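Local coordinates for protein integral membrane indolylacetylinositol arabinosyltransferase EmbC (Mycolicibacterium smegmatis, PDB 7BVE) that probably transfers arabinose units during assembly of the arabinan of the mycobacterial cell wall, and is a membrane enzyme that binds the drug ethambutol, at residues E877-T882 and R924-D929; S848-L853 and A920-L925; A760-G765 and P843-S848. All coordinates share one frame; numbering follows the deposited sequence.

How the contacts relate
All three contacts belong to one antiparallel sheet in the C-terminal domain of EmbC; strand 922-928 takes part in contacts 1 and 2 and neighbours strand 845-847 of contact 3. Contact 1 sets strand 877-878 against 922-928, contact 2 sets 851-852 against its beginning, and contact 3 pairs 762-764 with 845-847. Centres of contacts 1 and 2 lie about 8 Å apart, those of 1 and 3 about 11 Å, and those of 2 and 3 about 16 Å. Along the chain contact 3 closes first; contacts 1 and 2 then end on the same stretch, sharing Arg-924 and Leu-925. Residues far apart in sequence are thus gathered into one sheet, and Asp-929, just after strand 922-928, binds a calcium ion.

Contact 1: residues E877-T882 and R924-D929; sequences EVQWAT and RLVASD. With CA (calcium ion), chain E.
Glu-877 and Val-878 run antiparallel to Leu-925 and Val-926, with Glu-877 opposite Val-926 as a hydrogen-bonded pair and Val-878 opposite Leu-925 as a non-hydrogen-bonded one. Glu-877 N donates to Val-926 O at 3.2 Å. Just past the strand one further backbone bond follows, from Gln-879 N to Arg-924 O at 2.8 Å, lying in the plane of that carbonyl.

The closest side-chain pairing is that of Gln-879 and Arg-924, which lie alongside each other and point the same way. The glutamine is extended, whereas the arginine bends at its third torsion (chi3 71°), and this bend swings the guanidinium edge onto the amide oxygen. Two nitrogens grip that single oxygen side-on: Arg-924 NH2 is 2.9 Å from Gln-879 OE1, and Arg-924 NE is 3.2 Å from the same atom. OE1 lies in the guanidinium plane, but the amide is turned 68° against it, and both N-H groups therefore arrive above one face of the amide instead of on a lone pair. The double grip would restrict the rotation of the guanidinium and probably polarise the amide. Methyl CG2 of Val-926 flanks the same oxygen, 3.3 Å from Gln-879 OE1. Glu-877 shares the face of Val-926, while its carboxylate is bonded to Ser-894.

Asp-929, at the far end of 924-929, binds the calcium ion through OD2 at 2.7 Å, which ties this end of the segment to the metal site. Strand 877-878 lies between 895-899 and 922-928, and Val-878 packs on Ile-895, Phe-897 and Ile-923. At the other end of 877-882, Thr-882 is the N-cap of helix 883-887, and on its far edge strand 922-928 is paired with 845-847.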
ATOM      1  N   GLU A 877     -13.829 -26.705 -31.473  1.00 45.56           N
ATOM      2  CA  GLU A 877     -14.358 -27.970 -30.987  1.00 45.56           C
ATOM      3  C   GLU A 877     -13.832 -29.111 -31.842  1.00 45.56           C
ATOM      4  O   GLU A 877     -13.249 -28.900 -32.904  1.00 45.56           O
ATOM      5  CB  GLU A 877     -15.889 -27.989 -30.998  1.00 45.56           C
ATOM      6  CG  GLU A 877     -16.531 -26.994 -30.054  1.00 45.56           C
ATOM      7  CD  GLU A 877     -18.034 -27.061 -30.083  1.00 45.56           C
ATOM      8  OE1 GLU A 877     -18.573 -27.853 -30.883  1.00 45.56           O
ATOM      9  OE2 GLU A 877     -18.675 -26.312 -29.318  1.00 45.56           O
ATOM     10  N   VAL A 878     -14.045 -30.330 -31.359  1.00 42.23           N
ATOM     11  CA  VAL A 878     -13.704 -31.550 -32.079  1.00 42.23           C
ATOM     12  C   VAL A 878     -15.016 -32.232 -32.428  1.00 42.23           C
ATOM     13  O   VAL A 878     -15.974 -32.156 -31.657  1.00 42.23           O
ATOM     14  CB  VAL A 878     -12.793 -32.471 -31.231  1.00 42.23           C
ATOM     15  CG1 VAL A 878     -12.366 -33.724 -31.986  1.00 42.23           C
ATOM     16  CG2 VAL A 878     -11.577 -31.729 -30.787  1.00 42.23           C
ATOM     17  N   GLN A 879     -15.082 -32.864 -33.592  1.00 50.78           N
ATOM     18  CA  GLN A 879     -16.299 -33.529 -34.036  1.00 50.78           C
ATOM     19  C   GLN A 879     -15.934 -34.955 -34.431  1.00 50.78           C
ATOM     20  O   GLN A 879     -15.464 -35.185 -35.548  1.00 50.78           O
ATOM     21  CB  GLN A 879     -16.911 -32.747 -35.188  1.00 50.78           C
ATOM     22  CG  GLN A 879     -18.347 -33.057 -35.531  1.00 50.78           C
ATOM     23  CD  GLN A 879     -18.844 -32.128 -36.611  1.00 50.78           C
ATOM     24  OE1 GLN A 879     -18.069 -31.384 -37.202  1.00 50.78           O
ATOM     25  NE2 GLN A 879     -20.148 -32.131 -36.847  1.00 50.78           N
ATOM     26  N   TRP A 880     -16.142 -35.915 -33.531  1.00 46.29           N
ATOM     27  CA  TRP A 880     -15.725 -37.278 -33.823  1.00 46.29           C
ATOM     28  C   TRP A 880     -16.863 -38.080 -34.436  1.00 46.29           C
ATOM     29  O   TRP A 880     -18.038 -37.782 -34.241  1.00 46.29           O
ATOM     30  CB  TRP A 880     -15.235 -38.000 -32.569  1.00 46.29           C
ATOM     31  CG  TRP A 880     -16.281 -38.282 -31.536  1.00 46.29           C
ATOM     32  CD1 TRP A 880     -17.108 -39.373 -31.464  1.00 46.29           C
ATOM     33  CD2 TRP A 880     -16.585 -37.481 -30.399  1.00 46.29           C
ATOM     34  NE1 TRP A 880     -17.922 -39.277 -30.365  1.00 46.29           N
ATOM     35  CE2 TRP A 880     -17.621 -38.122 -29.693  1.00 46.29           C
ATOM     36  CE3 TRP A 880     -16.089 -36.274 -29.913  1.00 46.29           C
ATOM     37  CZ2 TRP A 880     -18.163 -37.595 -28.521  1.00 46.29           C
ATOM     38  CZ3 TRP A 880     -16.621 -35.756 -28.761  1.00 46.29           C
ATOM     39  CH2 TRP A 880     -17.650 -36.411 -28.073  1.00 46.29           C
ATOM     40  N   ALA A 881     -16.494 -39.149 -35.133  1.00 49.68           N
ATOM     41  CA  ALA A 881     -17.474 -40.029 -35.751  1.00 49.68           C
ATOM     42  C   ALA A 881     -16.846 -41.395 -35.964  1.00 49.68           C
ATOM     43  O   ALA A 881     -15.638 -41.575 -35.799  1.00 49.68           O
ATOM     44  CB  ALA A 881     -17.978 -39.464 -37.080  1.00 49.68           C
ATOM     45  N   THR A 882     -17.686 -42.354 -36.336  1.00 59.53           N
ATOM     46  CA  THR A 882     -17.226 -43.671 -36.741  1.00 59.53           C
ATOM     47  C   THR A 882     -16.999 -43.670 -38.253  1.00 59.53           C
ATOM     48  O   THR A 882     -16.921 -42.615 -38.887  1.00 59.53           O
ATOM     49  CB  THR A 882     -18.223 -44.748 -36.324  1.00 59.53           C
ATOM     50  OG1 THR A 882     -19.431 -44.594 -37.071  1.00 59.53           O
ATOM     51  CG2 THR A 882     -18.541 -44.629 -34.846  1.00 59.53           C
ATOM     52  N   ARG A 924     -12.613 -34.388 -36.600  1.00 46.01           N
ATOM     53  CA  ARG A 924     -12.687 -33.252 -37.507  1.00 46.01           C
ATOM     54  C   ARG A 924     -12.732 -31.977 -36.683  1.00 46.01           C
ATOM     55  O   ARG A 924     -13.441 -31.919 -35.677  1.00 46.01           O
ATOM     56  CB  ARG A 924     -13.922 -33.359 -38.407  1.00 46.01           C
ATOM     57  CG  ARG A 924     -14.010 -32.295 -39.479  1.00 46.01           C
ATOM     58  CD  ARG A 924     -15.165 -32.539 -40.430  1.00 46.01           C
ATOM     59  NE  ARG A 924     -16.467 -32.295 -39.834  1.00 46.01           N
ATOM     60  CZ  ARG A 924     -17.621 -32.572 -40.434  1.00 46.01           C
ATOM     61  NH1 ARG A 924     -17.637 -33.108 -41.643  1.00 46.01           N
ATOM     62  NH2 ARG A 924     -18.768 -32.321 -39.816  1.00 46.01           N
ATOM     63  N   LEU A 925     -11.955 -30.988 -37.079  1.00 41.23           N
ATOM     64  CA  LEU A 925     -11.916 -29.720 -36.323  1.00 41.23           C
ATOM     65  C   LEU A 925     -13.104 -28.860 -36.743  1.00 41.23           C
ATOM     66  O   LEU A 925     -13.693 -29.132 -37.766  1.00 41.23           O
ATOM     67  CB  LEU A 925     -10.601 -29.005 -36.621  1.00 41.23           C
ATOM     68  CG  LEU A 925      -9.385 -29.461 -35.826  1.00 41.23           C
ATOM     69  CD1 LEU A 925      -8.114 -29.189 -36.587  1.00 41.23           C
ATOM     70  CD2 LEU A 925      -9.333 -28.742 -34.509  1.00 41.23           C
ATOM     71  N   VAL A 926     -13.395 -27.814 -35.988  1.00 39.87           N
ATOM     72  CA  VAL A 926     -14.557 -26.937 -36.272  1.00 39.87           C
ATOM     73  C   VAL A 926     -14.232 -25.602 -35.618  1.00 39.87           C
ATOM     74  O   VAL A 926     -13.753 -25.661 -34.525  1.00 39.87           O
ATOM     75  CB  VAL A 926     -15.786 -27.538 -35.583  1.00 39.87           C
ATOM     76  CG1 VAL A 926     -16.716 -26.456 -35.090  1.00 39.87           C
ATOM     77  CG2 VAL A 926     -16.529 -28.570 -36.406  1.00 39.87           C
ATOM     78  N   ALA A 927     -14.433 -24.459 -36.274  1.00 48.40           N
ATOM     79  CA  ALA A 927     -14.170 -23.159 -35.608  1.00 48.40           C
ATOM     80  C   ALA A 927     -15.121 -22.047 -36.098  1.00 48.40           C
ATOM     81  O   ALA A 927     -15.643 -22.148 -37.224  1.00 48.40           O
ATOM     82  CB  ALA A 927     -12.735 -22.776 -35.773  1.00 48.40           C
ATOM     83  N   SER A 928     -15.312 -21.015 -35.271  1.00 57.01           N
ATOM     84  CA  SER A 928     -16.206 -19.878 -35.619  1.00 57.01           C
ATOM     85  C   SER A 928     -15.882 -18.674 -34.728  1.00 57.01           C
ATOM     86  O   SER A 928     -15.787 -18.860 -33.498  1.00 57.01           O
ATOM     87  CB  SER A 928     -17.653 -20.280 -35.490  1.00 57.01           C
ATOM     88  OG  SER A 928     -17.951 -20.671 -34.157  1.00 57.01           O
ATOM     89  N   ASP A 929     -15.754 -17.487 -35.328  1.00 62.17           N
ATOM     90  CA  ASP A 929     -15.444 -16.250 -34.559  1.00 62.17           C
ATOM     91  C   ASP A 929     -16.719 -15.410 -34.437  1.00 62.17           C
ATOM     92  O   ASP A 929     -17.294 -15.049 -35.483  1.00 62.17           O
ATOM     93  CB  ASP A 929     -14.307 -15.462 -35.217  1.00 62.17           C
ATOM     94  CG  ASP A 929     -13.999 -14.157 -34.506  1.00 62.17           C
ATOM     95  OD1 ASP A 929     -14.711 -13.840 -33.534  1.00 62.17           O
ATOM     96  OD2 ASP A 929     -13.048 -13.469 -34.930  1.00 62.17           O
TER
HETATM   97 CA    CA E1101     -13.078 -11.062 -36.234  1.00122.24          CA

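Contact 2: residues S848-L853 and A920-L925; sequences SAWYRL and ATQIRL
Tyr-851 and Ile-923 form a hydrogen-bonded antiparallel pair. Tyr-851 N donates to Ile-923 O at 2.9 Å, and Ile-923 N returns a bond to Tyr-851 O at 3.1 Å. Leu-853 N meets Thr-921 O at 2.9 Å, nearly in line with the C=O bond. At the opposite end Ser-848 N reaches Leu-925 O at 3.2 Å, from above the carbonyl plane. The backbones of Trp-850 and Arg-852 bond on the edge away from 920-925, to Ile-750 and Thr-748. The Ser-848 hydroxyl has carbonyl oxygens of Ala-757 and Leu-758 as weak, alternative partners.

Trp-850 offers one ring face to Arg-924, whose CB makes a CH-pi contact 4.1 Å from the centroid of the six-membered ring. Trp-850 CZ2 lies over one face of the guanidinium, toward its rim and 3.3 Å from Arg-924 NH1, with the planes 35° apart; the guanidinium's hydrogen bonds go elsewhere, the stronger ones to Gln-879 and a weak one to Asn-889. Arg-852 NH2 makes a long, weak ion pair with Asp-883. On the face of Tyr-851 and Ile-923 the contact turns apolar, with Leu-853 CD1 3.7 Å from Ile-923 CG2.

On its other edge 920-925 carries a classic beta bulge: Thr-921 and Gln-922 both bond through their backbones to the single Ala-881. Such pairing is consistent with the beta-sandwich expected of a galactose-binding-like domain.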
ATOM      1  N   SER A 848     -12.853 -28.864 -40.890  1.00 44.16           N
ATOM      2  CA  SER A 848     -11.678 -29.551 -41.397  1.00 44.16           C
ATOM      3  C   SER A 848     -12.054 -30.794 -42.197  1.00 44.16           C
ATOM      4  O   SER A 848     -13.209 -31.009 -42.571  1.00 44.16           O
ATOM      5  CB  SER A 848     -10.751 -29.921 -40.245  1.00 44.16           C
ATOM      6  OG  SER A 848      -9.641 -30.651 -40.715  1.00 44.16           O
ATOM      7  N   ALA A 849     -11.041 -31.606 -42.485  1.00 48.20           N
ATOM      8  CA  ALA A 849     -11.229 -32.915 -43.093  1.00 48.20           C
ATOM      9  C   ALA A 849     -11.350 -33.964 -41.992  1.00 48.20           C
ATOM     10  O   ALA A 849     -11.288 -33.657 -40.800  1.00 48.20           O
ATOM     11  CB  ALA A 849     -10.079 -33.236 -44.041  1.00 48.20           C
ATOM     12  N   TRP A 850     -11.514 -35.224 -42.376  1.00 52.59           N
ATOM     13  CA  TRP A 850     -11.586 -36.309 -41.408  1.00 52.59           C
ATOM     14  C   TRP A 850     -10.185 -36.853 -41.174  1.00 52.59           C
ATOM     15  O   TRP A 850      -9.481 -37.188 -42.130  1.00 52.59           O
ATOM     16  CB  TRP A 850     -12.525 -37.411 -41.891  1.00 52.59           C
ATOM     17  CG  TRP A 850     -13.949 -36.981 -41.940  1.00 52.59           C
ATOM     18  CD1 TRP A 850     -14.652 -36.621 -43.045  1.00 52.59           C
ATOM     19  CD2 TRP A 850     -14.843 -36.834 -40.830  1.00 52.59           C
ATOM     20  NE1 TRP A 850     -15.935 -36.276 -42.698  1.00 52.59           N
ATOM     21  CE2 TRP A 850     -16.075 -36.398 -41.341  1.00 52.59           C
ATOM     22  CE3 TRP A 850     -14.723 -37.040 -39.454  1.00 52.59           C
ATOM     23  CZ2 TRP A 850     -17.175 -36.161 -40.527  1.00 52.59           C
ATOM     24  CZ3 TRP A 850     -15.817 -36.803 -38.650  1.00 52.59           C
ATOM     25  CH2 TRP A 850     -17.024 -36.369 -39.187  1.00 52.59           C
ATOM     26  N   TYR A 851      -9.778 -36.927 -39.912  1.00 44.45           N
ATOM     27  CA  TYR A 851      -8.463 -37.428 -39.536  1.00 44.45           C
ATOM     28  C   TYR A 851      -8.595 -38.792 -38.883  1.00 44.45           C
ATOM     29  O   TYR A 851      -9.409 -38.970 -37.977  1.00 44.45           O
ATOM     30  CB  TYR A 851      -7.758 -36.473 -38.580  1.00 44.45           C
ATOM     31  CG  TYR A 851      -7.339 -35.177 -39.206  1.00 44.45           C
ATOM     32  CD1 TYR A 851      -6.244 -35.122 -40.053  1.00 44.45           C
ATOM     33  CD2 TYR A 851      -8.012 -34.001 -38.925  1.00 44.45           C
ATOM     34  CE1 TYR A 851      -5.846 -33.940 -40.620  1.00 44.45           C
ATOM     35  CE2 TYR A 851      -7.618 -32.811 -39.488  1.00 44.45           C
ATOM     36  CZ  TYR A 851      -6.535 -32.790 -40.333  1.00 44.45           C
ATOM     37  OH  TYR A 851      -6.134 -31.608 -40.898  1.00 44.45           O
ATOM     38  N   ARG A 852      -7.780 -39.738 -39.335  1.00 48.78           N
ATOM     39  CA  ARG A 852      -7.783 -41.084 -38.784  1.00 48.78           C
ATOM     40  C   ARG A 852      -7.211 -41.086 -37.369  1.00 48.78           C
ATOM     41  O   ARG A 852      -6.199 -40.444 -37.088  1.00 48.78           O
ATOM     42  CB  ARG A 852      -6.956 -42.004 -39.680  1.00 48.78           C
ATOM     43  CG  ARG A 852      -6.917 -43.448 -39.264  1.00 48.78           C
ATOM     44  CD  ARG A 852      -8.231 -44.120 -39.511  1.00 48.78           C
ATOM     45  NE  ARG A 852      -8.519 -44.267 -40.935  1.00 48.78           N
ATOM     46  CZ  ARG A 852      -9.701 -44.608 -41.428  1.00 48.78           C
ATOM     47  NH1 ARG A 852      -9.872 -44.719 -42.733  1.00 48.78           N
ATOM     48  NH2 ARG A 852     -10.715 -44.833 -40.610  1.00 48.78           N
ATOM     49  N   LEU A 853      -7.878 -41.821 -36.460  1.00 41.98           N
ATOM     50  CA  LEU A 853      -7.400 -41.996 -35.094  1.00 41.98           C
ATOM     51  C   LEU A 853      -6.617 -43.299 -34.951  1.00 41.98           C
ATOM     52  O   LEU A 853      -6.936 -44.294 -35.609  1.00 41.98           O
ATOM     53  CB  LEU A 853      -8.548 -41.992 -34.078  1.00 41.98           C
ATOM     54  CG  LEU A 853      -9.192 -40.658 -33.747  1.00 41.98           C
ATOM     55  CD1 LEU A 853     -10.397 -40.889 -32.883  1.00 41.98           C
ATOM     56  CD2 LEU A 853      -8.198 -39.816 -33.010  1.00 41.98           C
ATOM     57  N   ALA A 920     -15.070 -44.167 -31.496  1.00 49.56           N
ATOM     58  CA  ALA A 920     -14.782 -43.161 -32.504  1.00 49.56           C
ATOM     59  C   ALA A 920     -13.548 -43.549 -33.300  1.00 49.56           C
ATOM     60  O   ALA A 920     -12.615 -44.168 -32.783  1.00 49.56           O
ATOM     61  CB  ALA A 920     -14.571 -41.799 -31.861  1.00 49.56           C
ATOM     62  N   THR A 921     -13.549 -43.179 -34.576  1.00 47.49           N
ATOM     63  CA  THR A 921     -12.472 -43.597 -35.459  1.00 47.49           C
ATOM     64  C   THR A 921     -11.888 -42.395 -36.187  1.00 47.49           C
ATOM     65  O   THR A 921     -10.691 -42.355 -36.482  1.00 47.49           O
ATOM     66  CB  THR A 921     -12.994 -44.641 -36.449  1.00 47.49           C
ATOM     67  OG1 THR A 921     -13.626 -45.703 -35.724  1.00 47.49           O
ATOM     68  CG2 THR A 921     -11.864 -45.232 -37.276  1.00 47.49           C
ATOM     69  N   GLN A 922     -12.727 -41.400 -36.469  1.00 47.93           N
ATOM     70  CA  GLN A 922     -12.343 -40.258 -37.286  1.00 47.93           C
ATOM     71  C   GLN A 922     -12.799 -38.985 -36.594  1.00 47.93           C
ATOM     72  O   GLN A 922     -13.916 -38.931 -36.077  1.00 47.93           O
ATOM     73  CB  GLN A 922     -12.967 -40.349 -38.679  1.00 47.93           C
ATOM     74  CG  GLN A 922     -12.570 -41.592 -39.447  1.00 47.93           C
ATOM     75  CD  GLN A 922     -13.246 -41.692 -40.779  1.00 47.93           C
ATOM     76  OE1 GLN A 922     -14.003 -40.809 -41.165  1.00 47.93           O
ATOM     77  NE2 GLN A 922     -13.002 -42.787 -41.485  1.00 47.93           N
ATOM     78  N   ILE A 923     -11.942 -37.968 -36.572  1.00 41.87           N
ATOM     79  CA  ILE A 923     -12.277 -36.694 -35.955  1.00 41.87           C
ATOM     80  C   ILE A 923     -12.182 -35.584 -37.000  1.00 41.87           C
ATOM     81  O   ILE A 923     -11.718 -35.788 -38.120  1.00 41.87           O
ATOM     82  CB  ILE A 923     -11.392 -36.366 -34.740  1.00 41.87           C
ATOM     83  CG1 ILE A 923      -9.937 -36.217 -35.155  1.00 41.87           C
ATOM     84  CG2 ILE A 923     -11.508 -37.432 -33.692  1.00 41.87           C
ATOM     85  CD1 ILE A 923      -9.065 -35.669 -34.067  1.00 41.87           C
ATOM     86  N   ARG A 924     -12.613 -34.388 -36.600  1.00 46.01           N
ATOM     87  CA  ARG A 924     -12.687 -33.252 -37.507  1.00 46.01           C
ATOM     88  C   ARG A 924     -12.732 -31.977 -36.683  1.00 46.01           C
ATOM     89  O   ARG A 924     -13.441 -31.919 -35.677  1.00 46.01           O
ATOM     90  CB  ARG A 924     -13.922 -33.359 -38.407  1.00 46.01           C
ATOM     91  CG  ARG A 924     -14.010 -32.295 -39.479  1.00 46.01           C
ATOM     92  CD  ARG A 924     -15.165 -32.539 -40.430  1.00 46.01           C
ATOM     93  NE  ARG A 924     -16.467 -32.295 -39.834  1.00 46.01           N
ATOM     94  CZ  ARG A 924     -17.621 -32.572 -40.434  1.00 46.01           C
ATOM     95  NH1 ARG A 924     -17.637 -33.108 -41.643  1.00 46.01           N
ATOM     96  NH2 ARG A 924     -18.768 -32.321 -39.816  1.00 46.01           N
ATOM     97  N   LEU A 925     -11.955 -30.988 -37.079  1.00 41.23           N
ATOM     98  CA  LEU A 925     -11.916 -29.720 -36.323  1.00 41.23           C
ATOM     99  C   LEU A 925     -13.104 -28.860 -36.743  1.00 41.23           C
ATOM    100  O   LEU A 925     -13.693 -29.132 -37.766  1.00 41.23           O
ATOM    101  CB  LEU A 925     -10.601 -29.005 -36.621  1.00 41.23           C
ATOM    102  CG  LEU A 925      -9.385 -29.461 -35.826  1.00 41.23           C
ATOM    103  CD1 LEU A 925      -8.114 -29.189 -36.587  1.00 41.23           C
ATOM    104  CD2 LEU A 925      -9.333 -28.742 -34.509  1.00 41.23           C
TER

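Contact 3: residues A760-G765 and P843-S848; sequences AVTSLG and PAVLRS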
ATOM      1  N   ALA A 760     -10.437 -27.971 -45.378  1.00 49.70           N
ATOM      2  CA  ALA A 760     -10.762 -28.803 -46.531  1.00 49.70           C
ATOM      3  C   ALA A 760     -12.134 -28.474 -47.098  1.00 49.70           C
ATOM      4  O   ALA A 760     -12.256 -28.047 -48.250  1.00 49.70           O
ATOM      5  CB  ALA A 760     -10.689 -30.278 -46.149  1.00 49.70           C
ATOM      6  N   VAL A 761     -13.183 -28.678 -46.309  1.00 49.54           N
ATOM      7  CA  VAL A 761     -14.536 -28.640 -46.844  1.00 49.54           C
ATOM      8  C   VAL A 761     -15.232 -27.298 -46.646  1.00 49.54           C
ATOM      9  O   VAL A 761     -16.173 -26.989 -47.393  1.00 49.54           O
ATOM     10  CB  VAL A 761     -15.387 -29.782 -46.248  1.00 49.54           C
ATOM     11  CG1 VAL A 761     -14.829 -31.123 -46.679  1.00 49.54           C
ATOM     12  CG2 VAL A 761     -15.434 -29.691 -44.735  1.00 49.54           C
ATOM     13  N   THR A 762     -14.801 -26.491 -45.682  1.00 51.24           N
ATOM     14  CA  THR A 762     -15.391 -25.169 -45.477  1.00 51.24           C
ATOM     15  C   THR A 762     -14.330 -24.259 -44.888  1.00 51.24           C
ATOM     16  O   THR A 762     -13.817 -24.538 -43.801  1.00 51.24           O
ATOM     17  CB  THR A 762     -16.608 -25.236 -44.557  1.00 51.24           C
ATOM     18  OG1 THR A 762     -17.646 -26.003 -45.178  1.00 51.24           O
ATOM     19  CG2 THR A 762     -17.123 -23.843 -44.257  1.00 51.24           C
ATOM     20  N   SER A 763     -14.004 -23.177 -45.597  1.00 51.72           N
ATOM     21  CA  SER A 763     -13.037 -22.199 -45.104  1.00 51.72           C
ATOM     22  C   SER A 763     -13.356 -20.860 -45.762  1.00 51.72           C
ATOM     23  O   SER A 763     -13.049 -20.657 -46.939  1.00 51.72           O
ATOM     24  CB  SER A 763     -11.609 -22.634 -45.398  1.00 51.72           C
ATOM     25  OG  SER A 763     -11.348 -22.641 -46.789  1.00 51.72           O
ATOM     26  N   LEU A 764     -13.980 -19.966 -45.004  1.00 55.05           N
ATOM     27  CA  LEU A 764     -14.193 -18.587 -45.418  1.00 55.05           C
ATOM     28  C   LEU A 764     -13.526 -17.675 -44.399  1.00 55.05           C
ATOM     29  O   LEU A 764     -13.632 -17.905 -43.191  1.00 55.05           O
ATOM     30  CB  LEU A 764     -15.684 -18.257 -45.570  1.00 55.05           C
ATOM     31  CG  LEU A 764     -16.652 -18.128 -44.390  1.00 55.05           C
ATOM     32  CD1 LEU A 764     -17.855 -17.304 -44.792  1.00 55.05           C
ATOM     33  CD2 LEU A 764     -17.112 -19.488 -43.923  1.00 55.05           C
ATOM     34  N   GLY A 765     -12.813 -16.668 -44.886  1.00 51.99           N
ATOM     35  CA  GLY A 765     -11.983 -15.855 -44.026  1.00 51.99           C
ATOM     36  C   GLY A 765     -10.690 -16.508 -43.591  1.00 51.99           C
ATOM     37  O   GLY A 765     -10.060 -16.019 -42.646  1.00 51.99           O
ATOM     38  N   PRO A 843     -17.830 -12.678 -40.822  1.00 63.13           N
ATOM     39  CA  PRO A 843     -17.734 -13.863 -39.960  1.00 63.13           C
ATOM     40  C   PRO A 843     -17.100 -15.045 -40.681  1.00 63.13           C
ATOM     41  O   PRO A 843     -17.239 -15.208 -41.895  1.00 63.13           O
ATOM     42  CB  PRO A 843     -19.192 -14.147 -39.582  1.00 63.13           C
ATOM     43  CG  PRO A 843     -19.991 -13.521 -40.661  1.00 63.13           C
ATOM     44  CD  PRO A 843     -19.233 -12.295 -41.060  1.00 63.13           C
ATOM     45  N   ALA A 844     -16.393 -15.868 -39.909  1.00 57.11           N
ATOM     46  CA  ALA A 844     -15.580 -16.955 -40.431  1.00 57.11           C
ATOM     47  C   ALA A 844     -16.022 -18.277 -39.821  1.00 57.11           C
ATOM     48  O   ALA A 844     -16.298 -18.363 -38.622  1.00 57.11           O
ATOM     49  CB  ALA A 844     -14.096 -16.712 -40.139  1.00 57.11           C
ATOM     50  N   VAL A 845     -16.107 -19.306 -40.661  1.00 49.52           N
ATOM     51  CA  VAL A 845     -16.441 -20.659 -40.226  1.00 49.52           C
ATOM     52  C   VAL A 845     -15.467 -21.624 -40.880  1.00 49.52           C
ATOM     53  O   VAL A 845     -15.371 -21.678 -42.110  1.00 49.52           O
ATOM     54  CB  VAL A 845     -17.893 -21.053 -40.569  1.00 49.52           C
ATOM     55  CG1 VAL A 845     -18.104 -22.549 -40.368  1.00 49.52           C
ATOM     56  CG2 VAL A 845     -18.880 -20.286 -39.699  1.00 49.52           C
ATOM     57  N   LEU A 846     -14.753 -22.388 -40.059  1.00 45.70           N
ATOM     58  CA  LEU A 846     -13.785 -23.367 -40.524  1.00 45.70           C
ATOM     59  C   LEU A 846     -14.240 -24.774 -40.157  1.00 45.70           C
ATOM     60  O   LEU A 846     -14.731 -25.017 -39.052  1.00 45.70           O
ATOM     61  CB  LEU A 846     -12.404 -23.075 -39.937  1.00 45.70           C
ATOM     62  CG  LEU A 846     -11.260 -23.996 -40.345  1.00 45.70           C
ATOM     63  CD1 LEU A 846     -11.184 -24.042 -41.838  1.00 45.70           C
ATOM     64  CD2 LEU A 846      -9.963 -23.471 -39.783  1.00 45.70           C
ATOM     65  N   ARG A 847     -14.082 -25.695 -41.101  1.00 48.26           N
ATOM     66  CA  ARG A 847     -14.499 -27.079 -40.903  1.00 48.26           C
ATOM     67  C   ARG A 847     -13.504 -27.972 -41.627  1.00 48.26           C
ATOM     68  O   ARG A 847     -13.348 -27.861 -42.842  1.00 48.26           O
ATOM     69  CB  ARG A 847     -15.913 -27.293 -41.418  1.00 48.26           C
ATOM     70  CG  ARG A 847     -16.465 -28.670 -41.160  1.00 48.26           C
ATOM     71  CD  ARG A 847     -17.894 -28.771 -41.642  1.00 48.26           C
ATOM     72  NE  ARG A 847     -18.765 -27.861 -40.907  1.00 48.26           N
ATOM     73  CZ  ARG A 847     -19.413 -26.838 -41.454  1.00 48.26           C
ATOM     74  NH1 ARG A 847     -20.181 -26.067 -40.698  1.00 48.26           N
ATOM     75  NH2 ARG A 847     -19.304 -26.593 -42.753  1.00 48.26           N
ATOM     76  N   SER A 848     -12.853 -28.864 -40.890  1.00 44.16           N
ATOM     77  CA  SER A 848     -11.678 -29.551 -41.397  1.00 44.16           C
ATOM     78  C   SER A 848     -12.054 -30.794 -42.197  1.00 44.16           C
ATOM     79  O   SER A 848     -13.209 -31.009 -42.571  1.00 44.16           O
ATOM     80  CB  SER A 848     -10.751 -29.921 -40.245  1.00 44.16           C
ATOM     81  OG  SER A 848      -9.641 -30.651 -40.715  1.00 44.16           O
TER
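Thr-762 and Arg-847 are opposite each other in a hydrogen-bonded antiparallel pair, and their side chains cross at a slant on the same face of the sheet. The arginine leaves the strand extended and turns at its third torsion (chi3 -63°), which brings the guanidinium edge beside the threonine hydroxyl. Thr-762 OG1 then lies 3.0 Å from Arg-847 NH2, and the same hydroxyl donates a weak bond to Val-761 O. The methyl of the threonine is directed the other way along the strand, with Thr-762 CG2 3.5 Å from Val-845 O.

On the other flank of Arg-847, Val-761 lies beside the aliphatic stem, its CG2 3.9 Å from Arg-847 CG. Leu-764 continues the face past Thr-762. With chi1 at 71° its CG is tucked in between the two backbone directions, which folds the branches back over the partner strand, with Leu-764 CD2 3.8 Å from Val-845 CB. Leu-846 points to the reverse face, where its CD1 meets Ser-763 CB at 3.9 Å.

The backbone link is uneven. Arg-847 N gives a sound bond to Thr-762 O at 2.9 Å, whereas the return bond from Thr-762 N to Arg-847 O is weak, at 3.5 Å. Strand 845-847 also pairs with 922-928, and the side chain of Ala-844 lies about 7 Å from the calcium ion. With one firm backbone bond, methyls laid largely against backbone carbonyls and a few aliphatic contacts at a partly exposed surface, strand 762-764 is probably held to the sheet at least partly by side-chain packing, its backbone pairing being sparse.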